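Local coordinates for protein beta-1,4-galactanase (Humicola insolens, PDB 1HJQ) that hydrolyses beta-1,4-galactosidic linkages in type I arabinogalactans, as a family 53 glycoside hydrolase of clan GH-A, at residues 209-214 against 231-236; 224-229 against 281-286; 275-280 against 291-296. One frame throughout, in Å; residues are numbered along the deposited sequence.

Contact 1: 209-214 against 231-236; sequences MGVSFY and NNMVSR
Met233 sets its terminal methyl group against Met209, meeting both CB and SD, where the helix of a beta-alpha-beta unit packs back onto its own strand. The unit, strand 208-212, helix 223-237 and strand 240-245, belongs to the TIM barrel, and the contact lies in the buried layer between the barrel wall and the helices. The helix supplies a single residue: CE of Met233 sits 3.7 Å from CB of Met209 and equally far from its SD, and it reaches on to Val211. A bend at the last torsion (chi3 56°) turns this methyl group aside from the line of the side chain and toward the strand. Met209, by contrast, runs extended beyond CG, and the two methionine side chains cross at a slant. Gly210, between the two strand residues that touch the helix, exchanges backbone hydrogen bonds with Val177 and Leu179 of the preceding strand, while Met209 and Val211 bond to strand 240-245. Tyr192 and Trp237 also pack on Met209, and Trp185 and Gln188 of helix 185-198 on Met233. The contact is apolar, and on the Val211 side it ends in a looser approach, CG1 of Val211 standing 4.2 Å from CE of Met233.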
loop_
_atom_site.group_PDB
_atom_site.type_symbol
_atom_site.label_atom_id
_atom_site.label_comp_id
_atom_site.label_asym_id
_atom_site.label_seq_id
_atom_site.Cartn_x
_atom_site.Cartn_y
_atom_site.Cartn_z
ATOM N N MET A 209 -1.823 1.457 11.014
ATOM C CA MET A 209 -1.970 2.748 10.389
ATOM C C MET A 209 -0.830 2.756 9.381
ATOM O O MET A 209 0.349 2.752 9.761
ATOM C CB MET A 209 -1.809 3.878 11.404
ATOM C CG MET A 209 -3.018 4.075 12.306
ATOM S SD MET A 209 -2.836 5.506 13.409
ATOM C CE MET A 209 -4.389 5.448 14.348
ATOM N N GLY A 210 -1.190 2.710 8.098
ATOM C CA GLY A 210 -0.194 2.722 7.039
ATOM C C GLY A 210 -0.134 4.102 6.412
ATOM O O GLY A 210 -1.126 4.826 6.438
ATOM N N VAL A 211 1.019 4.475 5.855
ATOM C CA VAL A 211 1.162 5.786 5.232
ATOM C C VAL A 211 1.989 5.761 3.963
ATOM O O VAL A 211 2.890 4.947 3.807
ATOM C CB VAL A 211 1.833 6.811 6.178
ATOM C CG1 VAL A 211 1.084 6.877 7.485
ATOM C CG2 VAL A 211 3.293 6.442 6.409
ATOM N N SER A 212 1.674 6.668 3.052
ATOM C CA SER A 212 2.429 6.774 1.818
ATOM C C SER A 212 3.477 7.853 2.076
ATOM O O SER A 212 3.183 8.893 2.672
ATOM C CB SER A 212 1.518 7.178 0.661
ATOM O OG SER A 212 0.549 6.174 0.409
ATOM N N PHE A 213 4.704 7.587 1.657
ATOM C CA PHE A 213 5.782 8.536 1.851
ATOM C C PHE A 213 6.572 8.571 0.552
ATOM O O PHE A 213 7.214 7.590 0.176
ATOM C CB PHE A 213 6.665 8.091 3.025
ATOM C CG PHE A 213 7.787 9.041 3.339
ATOM C CD1 PHE A 213 7.520 10.332 3.790
ATOM C CD2 PHE A 213 9.111 8.654 3.161
ATOM C CE1 PHE A 213 8.553 11.225 4.056
ATOM C CE2 PHE A 213 10.153 9.540 3.424
ATOM C CZ PHE A 213 9.868 10.830 3.872
ATOM N N TYR A 214 6.494 9.699 -0.143
ATOM C CA TYR A 214 7.181 9.883 -1.416
ATOM C C TYR A 214 8.033 11.135 -1.355
ATOM O O TYR A 214 7.737 12.063 -0.611
ATOM C CB TYR A 214 6.167 10.026 -2.549
ATOM C CG TYR A 214 5.444 8.755 -2.904
ATOM C CD1 TYR A 214 6.052 7.783 -3.696
ATOM C CD2 TYR A 214 4.149 8.519 -2.449
ATOM C CE1 TYR A 214 5.385 6.608 -4.026
ATOM C CE2 TYR A 214 3.477 7.351 -2.769
ATOM C CZ TYR A 214 4.100 6.399 -3.558
ATOM O OH TYR A 214 3.441 5.232 -3.867
ATOM N N ASN A 231 5.892 8.817 15.351
ATOM C CA ASN A 231 5.973 8.818 16.806
ATOM C C ASN A 231 4.715 9.399 17.425
ATOM O O ASN A 231 4.196 8.857 18.405
ATOM C CB ASN A 231 7.187 9.607 17.284
ATOM C CG ASN A 231 8.459 8.780 17.269
ATOM O OD1 ASN A 231 8.557 7.765 17.965
ATOM N ND2 ASN A 231 9.441 9.206 16.479
ATOM N N ASN A 232 4.223 10.493 16.847
ATOM C CA ASN A 232 3.010 11.128 17.352
ATOM C C ASN A 232 1.805 10.198 17.224
ATOM O O ASN A 232 0.999 10.075 18.149
ATOM C CB ASN A 232 2.720 12.428 16.600
ATOM C CG ASN A 232 3.751 13.508 16.866
ATOM O OD1 ASN A 232 4.554 13.409 17.792
ATOM N ND2 ASN A 232 3.723 14.558 16.054
ATOM N N MET A 233 1.690 9.550 16.069
ATOM C CA MET A 233 0.588 8.631 15.799
ATOM C C MET A 233 0.615 7.464 16.781
ATOM O O MET A 233 -0.389 7.165 17.436
ATOM C CB MET A 233 0.685 8.103 14.362
ATOM C CG MET A 233 0.519 9.172 13.286
ATOM S SD MET A 233 0.956 8.585 11.623
ATOM C CE MET A 233 -0.128 7.132 11.472
ATOM N N VAL A 234 1.774 6.815 16.876
ATOM C CA VAL A 234 1.959 5.674 17.768
ATOM C C VAL A 234 1.651 6.004 19.232
ATOM O O VAL A 234 0.878 5.303 19.883
ATOM C CB VAL A 234 3.402 5.134 17.669
ATOM C CG1 VAL A 234 3.630 4.066 18.719
ATOM C CG2 VAL A 234 3.650 4.566 16.275
ATOM N N SER A 235 2.255 7.073 19.739
ATOM C CA SER A 235 2.049 7.492 21.119
ATOM C C SER A 235 0.600 7.871 21.408
ATOM O O SER A 235 0.122 7.739 22.536
ATOM C CB SER A 235 2.952 8.681 21.450
ATOM O OG SER A 235 2.746 9.115 22.780
ATOM N N ARG A 236 -0.101 8.330 20.381
ATOM C CA ARG A 236 -1.484 8.747 20.532
ATOM C C ARG A 236 -2.528 7.640 20.409
ATOM O O ARG A 236 -3.485 7.591 21.186
ATOM C CB ARG A 236 -1.794 9.832 19.513
ATOM C CG ARG A 236 -3.239 10.269 19.490
ATOM C CD ARG A 236 -3.557 11.289 20.559
ATOM N NE ARG A 236 -4.701 12.083 20.129
ATOM C CZ ARG A 236 -5.976 11.723 20.282
ATOM N NH1 ARG A 236 -6.285 10.572 20.879
ATOM N NH2 ARG A 236 -6.942 12.509 19.805
#

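Contact 2: 224-229 against 281-286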
loop_
_atom_site.group_PDB
_atom_site.type_symbol
_atom_site.label_atom_id
_atom_site.label_comp_id
_atom_site.label_asym_id
_atom_site.label_seq_id
_atom_site.Cartn_x
_atom_site.Cartn_y
_atom_site.Cartn_z
ATOM N N ASP A 224 12.585 13.430 8.802
ATOM C CA ASP A 224 12.309 13.868 10.166
ATOM C C ASP A 224 10.815 14.003 10.433
ATOM O O ASP A 224 10.323 13.552 11.467
ATOM C CB ASP A 224 12.988 15.211 10.445
ATOM C CG ASP A 224 14.420 15.061 10.931
ATOM O OD1 ASP A 224 14.931 13.923 11.008
ATOM O OD2 ASP A 224 15.042 16.095 11.244
ATOM N N SER A 225 10.101 14.643 9.509
ATOM C CA SER A 225 8.660 14.826 9.649
ATOM C C SER A 225 7.960 13.475 9.716
ATOM O O SER A 225 7.056 13.281 10.523
ATOM C CB SER A 225 8.104 15.633 8.480
ATOM O OG SER A 225 8.563 16.968 8.523
ATOM N N LEU A 226 8.367 12.544 8.859
ATOM C CA LEU A 226 7.775 11.213 8.874
ATOM C C LEU A 226 8.079 10.625 10.248
ATOM O O LEU A 226 7.208 10.064 10.916
ATOM C CB LEU A 226 8.394 10.333 7.780
ATOM C CG LEU A 226 8.015 8.849 7.808
ATOM C CD1 LEU A 226 6.517 8.690 7.608
ATOM C CD2 LEU A 226 8.774 8.106 6.722
ATOM N N ARG A 227 9.329 10.778 10.658
ATOM C CA ARG A 227 9.800 10.294 11.945
ATOM C C ARG A 227 8.935 10.823 13.084
ATOM O O ARG A 227 8.498 10.066 13.955
ATOM C CB ARG A 227 11.243 10.744 12.146
ATOM C CG ARG A 227 11.791 10.521 13.529
ATOM C CD ARG A 227 12.718 9.340 13.565
ATOM N NE ARG A 227 13.454 9.326 14.824
ATOM C CZ ARG A 227 14.398 10.205 15.145
ATOM N NH1 ARG A 227 14.735 11.172 14.296
ATOM N NH2 ARG A 227 14.990 10.127 16.329
ATOM N N ARG A 228 8.698 12.128 13.078
ATOM C CA ARG A 228 7.890 12.757 14.109
ATOM C C ARG A 228 6.440 12.330 14.026
ATOM O O ARG A 228 5.812 12.028 15.037
ATOM C CB ARG A 228 7.957 14.279 13.985
ATOM C CG ARG A 228 7.016 15.007 14.931
ATOM C CD ARG A 228 7.230 16.499 14.830
ATOM N NE ARG A 228 8.066 17.061 15.899
ATOM C CZ ARG A 228 9.188 16.522 16.377
ATOM N NH1 ARG A 228 9.657 15.366 15.908
ATOM N NH2 ARG A 228 9.866 17.167 17.319
ATOM N N SER A 229 5.913 12.319 12.809
ATOM C CA SER A 229 4.527 11.955 12.576
ATOM C C SER A 229 4.241 10.557 13.104
ATOM O O SER A 229 3.276 10.354 13.842
ATOM C CB SER A 229 4.210 12.041 11.085
ATOM O OG SER A 229 2.824 11.918 10.864
ATOM N N ALA A 281 13.581 3.088 6.002
ATOM C CA ALA A 281 13.435 1.925 6.870
ATOM C C ALA A 281 13.914 2.291 8.273
ATOM O O ALA A 281 13.276 1.945 9.270
ATOM C CB ALA A 281 14.242 0.745 6.325
ATOM N N ASN A 282 15.033 3.003 8.348
ATOM C CA ASN A 282 15.572 3.412 9.638
ATOM C C ASN A 282 14.560 4.245 10.399
ATOM O O ASN A 282 14.405 4.075 11.608
ATOM C CB ASN A 282 16.857 4.217 9.465
ATOM C CG ASN A 282 17.955 3.413 8.805
ATOM O OD1 ASN A 282 18.144 2.231 9.114
ATOM N ND2 ASN A 282 18.697 4.048 7.894
ATOM N N VAL A 283 13.875 5.147 9.700
ATOM C CA VAL A 283 12.873 5.984 10.349
ATOM C C VAL A 283 11.778 5.114 10.948
ATOM O O VAL A 283 11.455 5.238 12.125
ATOM C CB VAL A 283 12.250 6.998 9.362
ATOM C CG1 VAL A 283 10.987 7.615 9.954
ATOM C CG2 VAL A 283 13.262 8.087 9.044
ATOM N N VAL A 284 11.218 4.224 10.140
ATOM C CA VAL A 284 10.167 3.327 10.605
ATOM C C VAL A 284 10.639 2.459 11.785
ATOM O O VAL A 284 9.966 2.370 12.814
ATOM C CB VAL A 284 9.698 2.406 9.468
ATOM C CG1 VAL A 284 8.598 1.497 9.965
ATOM C CG2 VAL A 284 9.227 3.243 8.290
ATOM N N SER A 285 11.796 1.823 11.633
ATOM C CA SER A 285 12.340 0.977 12.688
ATOM C C SER A 285 12.579 1.755 13.970
ATOM O O SER A 285 12.318 1.247 15.059
ATOM C CB SER A 285 13.660 0.354 12.248
ATOM O OG SER A 285 13.472 -0.457 11.109
ATOM N N SER A 286 13.085 2.982 13.844
ATOM C CA SER A 286 13.375 3.812 15.013
ATOM C C SER A 286 12.131 3.956 15.875
ATOM O O SER A 286 12.221 4.044 17.101
ATOM C CB SER A 286 13.862 5.203 14.592
ATOM O OG SER A 286 12.786 6.019 14.158
HETATM O O HOH W 1 12.402 7.470 16.654
#
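Two neighbouring outer helices of the TIM barrel, 223-237 and 270-286, pack side by side here, apolar toward the strands and polar toward the surface. Their short segments run nearly parallel, at 20° to each other, with axes 9.3 Å apart at closest approach, as suits successive helices around such a barrel. Val283 is the apolar centre. Its CG1, anti to the backbone N (chi1 166°), is carried across to the backbone of helix 223-237 and lies 3.5 Å from CA of Arg227. CG1 of Val283 also lies 3.9 Å from CG of Leu226, the two side chains meeting obliquely. Leu223 and Leu230 of helix 223-237 also touch Val283, and Leu226 continues inward to Val243 on the barrel wall. Toward the surface, the Arg227 chain bends at chi2 and brings its CD to 3.4 Å from OG of Ser286. A water joins the two residues: it accepts from NE of Arg227 at 2.8 Å, in the guanidinium plane and at its edge, and donates to OG of Ser286 at 2.9 Å. That hydroxyl donates to O of Val283, a turn back in its own helix, over 2.6 Å. Ser286 OG therefore donates one hydrogen bond and accepts another, and the water link places the arginine's positive charge near the C-terminal end of helix 270-286, where it would probably interact favourably with the helix dipole.

Contact 3: 275-280 against 291-296; sequences QYIQSV and VGLFYW
Van der Waals contact, mostly between apolar side chains, joins helix 275-280 to strand 291-296, and it falls into an aliphatic cluster and an aliphatic-aromatic pair. In the first, CD1 of Leu293 lies 3.9 Å from CG1 of Val280, the two side chains crossing at about a right angle. The same methyl group, Leu293 CD1, lies 3.5 Å from the backbone O of Ile277 and more loosely touches CG2 of that residue. In the second, the ethyl arm of Ile277 runs out to the ring of Tyr295. CD1 of Ile277 lies 3.5 Å from CD1 of Tyr295. CG1 of Ile277 follows along the same CD1-CE1 side of the ring. With CG1 anti to the carbonyl carbon (chi1 -63°) and chi2 extended, CD1 reaches as far as the ring. An alanine at Ile277 would be likely to open a gap beside Tyr295 and leave that side of its ring without packing from the helix. The phenol end is held separately, its OH hydrogen-bonded to O of Asn313 and N of Trp248. The segment axes run roughly antiparallel, at 153°, in the return from helix 270-286 to strand 290-296, the last strand of the barrel; Val328 and Phe329 of the C-terminal helix pack alongside, on Ile277 and Tyr295, and strand 4-8 bonds to strand 291-296 to close the barrel.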
loop_
_atom_site.group_PDB
_atom_site.type_symbol
_atom_site.label_atom_id
_atom_site.label_comp_id
_atom_site.label_asym_id
_atom_site.label_seq_id
_atom_site.Cartn_x
_atom_site.Cartn_y
_atom_site.Cartn_z
ATOM N N GLN A 275 20.101 3.690 -0.717
ATOM C CA GLN A 275 20.303 4.696 0.313
ATOM C C GLN A 275 18.965 5.224 0.838
ATOM O O GLN A 275 18.735 5.261 2.049
ATOM C CB GLN A 275 21.121 5.836 -0.286
ATOM C CG GLN A 275 21.770 6.776 0.695
ATOM C CD GLN A 275 22.633 7.799 -0.019
ATOM O OE1 GLN A 275 23.390 7.459 -0.941
ATOM N NE2 GLN A 275 22.532 9.059 0.398
ATOM N N TYR A 276 18.081 5.623 -0.075
ATOM C CA TYR A 276 16.783 6.164 0.309
ATOM C C TYR A 276 15.884 5.143 0.997
ATOM O O TYR A 276 15.314 5.418 2.053
ATOM C CB TYR A 276 16.047 6.728 -0.912
ATOM C CG TYR A 276 14.714 7.371 -0.576
ATOM C CD1 TYR A 276 14.642 8.679 -0.082
ATOM C CD2 TYR A 276 13.524 6.670 -0.751
ATOM C CE1 TYR A 276 13.410 9.275 0.220
ATOM C CE2 TYR A 276 12.293 7.247 -0.450
ATOM C CZ TYR A 276 12.238 8.547 0.031
ATOM O OH TYR A 276 11.005 9.107 0.296
ATOM N N ILE A 277 15.743 3.972 0.390
ATOM C CA ILE A 277 14.897 2.934 0.957
ATOM C C ILE A 277 15.391 2.552 2.338
ATOM O O ILE A 277 14.601 2.270 3.233
ATOM C CB ILE A 277 14.869 1.682 0.054
ATOM C CG1 ILE A 277 14.241 2.040 -1.295
ATOM C CG2 ILE A 277 14.077 0.562 0.732
ATOM C CD1 ILE A 277 14.300 0.931 -2.315
ATOM N N GLN A 278 16.703 2.562 2.516
ATOM C CA GLN A 278 17.284 2.210 3.800
ATOM C C GLN A 278 17.048 3.304 4.839
ATOM O O GLN A 278 16.775 3.007 6.000
ATOM C CB GLN A 278 18.780 1.922 3.632
ATOM C CG GLN A 278 19.479 1.408 4.883
ATOM C CD GLN A 278 20.476 0.297 4.581
ATOM O OE1 GLN A 278 21.268 0.388 3.629
ATOM N NE2 GLN A 278 20.449 -0.759 5.396
ATOM N N SER A 279 17.147 4.564 4.424
ATOM C CA SER A 279 16.918 5.686 5.334
ATOM C C SER A 279 15.480 5.661 5.841
ATOM O O SER A 279 15.221 5.873 7.029
ATOM C CB SER A 279 17.152 7.016 4.625
ATOM O OG SER A 279 18.479 7.127 4.167
ATOM N N VAL A 280 14.548 5.408 4.924
ATOM C CA VAL A 280 13.134 5.353 5.259
ATOM C C VAL A 280 12.881 4.196 6.217
ATOM O O VAL A 280 12.073 4.308 7.139
ATOM C CB VAL A 280 12.281 5.180 3.989
ATOM C CG1 VAL A 280 10.807 5.066 4.351
ATOM C CG2 VAL A 280 12.511 6.357 3.064
ATOM N N VAL A 291 6.727 -1.099 12.044
ATOM C CA VAL A 291 6.908 -2.482 11.629
ATOM C C VAL A 291 7.030 -2.824 10.150
ATOM O O VAL A 291 7.380 -3.964 9.823
ATOM C CB VAL A 291 5.784 -3.358 12.217
ATOM C CG1 VAL A 291 5.750 -3.213 13.731
ATOM C CG2 VAL A 291 4.454 -2.952 11.625
ATOM N N GLY A 292 6.761 -1.878 9.253
ATOM C CA GLY A 292 6.860 -2.229 7.848
ATOM C C GLY A 292 7.233 -1.178 6.830
ATOM O O GLY A 292 7.139 0.019 7.085
ATOM N N LEU A 293 7.669 -1.644 5.662
ATOM C CA LEU A 293 8.035 -0.764 4.553
ATOM C C LEU A 293 7.753 -1.444 3.211
ATOM O O LEU A 293 8.232 -2.547 2.949
ATOM C CB LEU A 293 9.516 -0.364 4.627
ATOM C CG LEU A 293 9.971 0.658 3.570
ATOM C CD1 LEU A 293 11.338 1.191 3.932
ATOM C CD2 LEU A 293 10.011 0.022 2.183
ATOM N N PHE A 294 6.977 -0.784 2.356
ATOM C CA PHE A 294 6.664 -1.354 1.049
ATOM C C PHE A 294 6.953 -0.403 -0.099
ATOM O O PHE A 294 6.447 0.721 -0.133
ATOM C CB PHE A 294 5.200 -1.777 0.966
ATOM C CG PHE A 294 4.850 -2.921 1.855
ATOM C CD1 PHE A 294 4.571 -2.712 3.205
ATOM C CD2 PHE A 294 4.799 -4.219 1.348
ATOM C CE1 PHE A 294 4.241 -3.784 4.039
ATOM C CE2 PHE A 294 4.473 -5.300 2.170
ATOM C CZ PHE A 294 4.193 -5.083 3.518
ATOM N N TYR A 295 7.770 -0.869 -1.039
ATOM C CA TYR A 295 8.112 -0.089 -2.219
ATOM C C TYR A 295 6.975 -0.330 -3.214
ATOM O O TYR A 295 6.559 -1.474 -3.421
ATOM C CB TYR A 295 9.430 -0.580 -2.809
ATOM C CG TYR A 295 10.055 0.406 -3.763
ATOM C CD1 TYR A 295 11.023 1.315 -3.326
ATOM C CD2 TYR A 295 9.655 0.458 -5.094
ATOM C CE1 TYR A 295 11.571 2.257 -4.199
ATOM C CE2 TYR A 295 10.197 1.390 -5.970
ATOM C CZ TYR A 295 11.149 2.287 -5.520
ATOM O OH TYR A 295 11.656 3.218 -6.392
ATOM N N TRP A 296 6.476 0.734 -3.835
ATOM C CA TRP A 296 5.364 0.590 -4.767
ATOM C C TRP A 296 5.734 0.359 -6.228
ATOM O O TRP A 296 6.426 1.170 -6.842
ATOM C CB TRP A 296 4.434 1.807 -4.676
ATOM C CG TRP A 296 3.118 1.574 -5.345
ATOM C CD1 TRP A 296 2.150 0.686 -4.961
ATOM C CD2 TRP A 296 2.642 2.188 -6.546
ATOM N NE1 TRP A 296 1.104 0.705 -5.853
ATOM C CE2 TRP A 296 1.381 1.619 -6.836
ATOM C CE3 TRP A 296 3.159 3.163 -7.409
ATOM C CZ2 TRP A 296 0.630 1.990 -7.956
ATOM C CZ3 TRP A 296 2.408 3.536 -8.527
ATOM C CH2 TRP A 296 1.160 2.948 -8.786
#

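The three contacts adjoin one another along the barrel wall and its helices, mainly through apolar side chains. Contacts 1 and 2 share helix 223-237 and have centres 9 Å apart; CD2 of Phe213 touches CD2 of Leu226 at 3.6 Å. Contacts 2 and 3 share helix 270-286, their centres 10 Å apart, with N of Ala281 3.6 Å from CD1 of Leu293. Contacts 1 and 3 meet at Phe213, Tyr276 and Val280. The active site lies close by: the side chains of Val211 and Tyr295 are each about 8 Å from that of Glu245, the probable nucleophile, and Tyr214 and Ser212 hydrogen-bond to Glu245 and to Glu135, the probable proton donor, respectively.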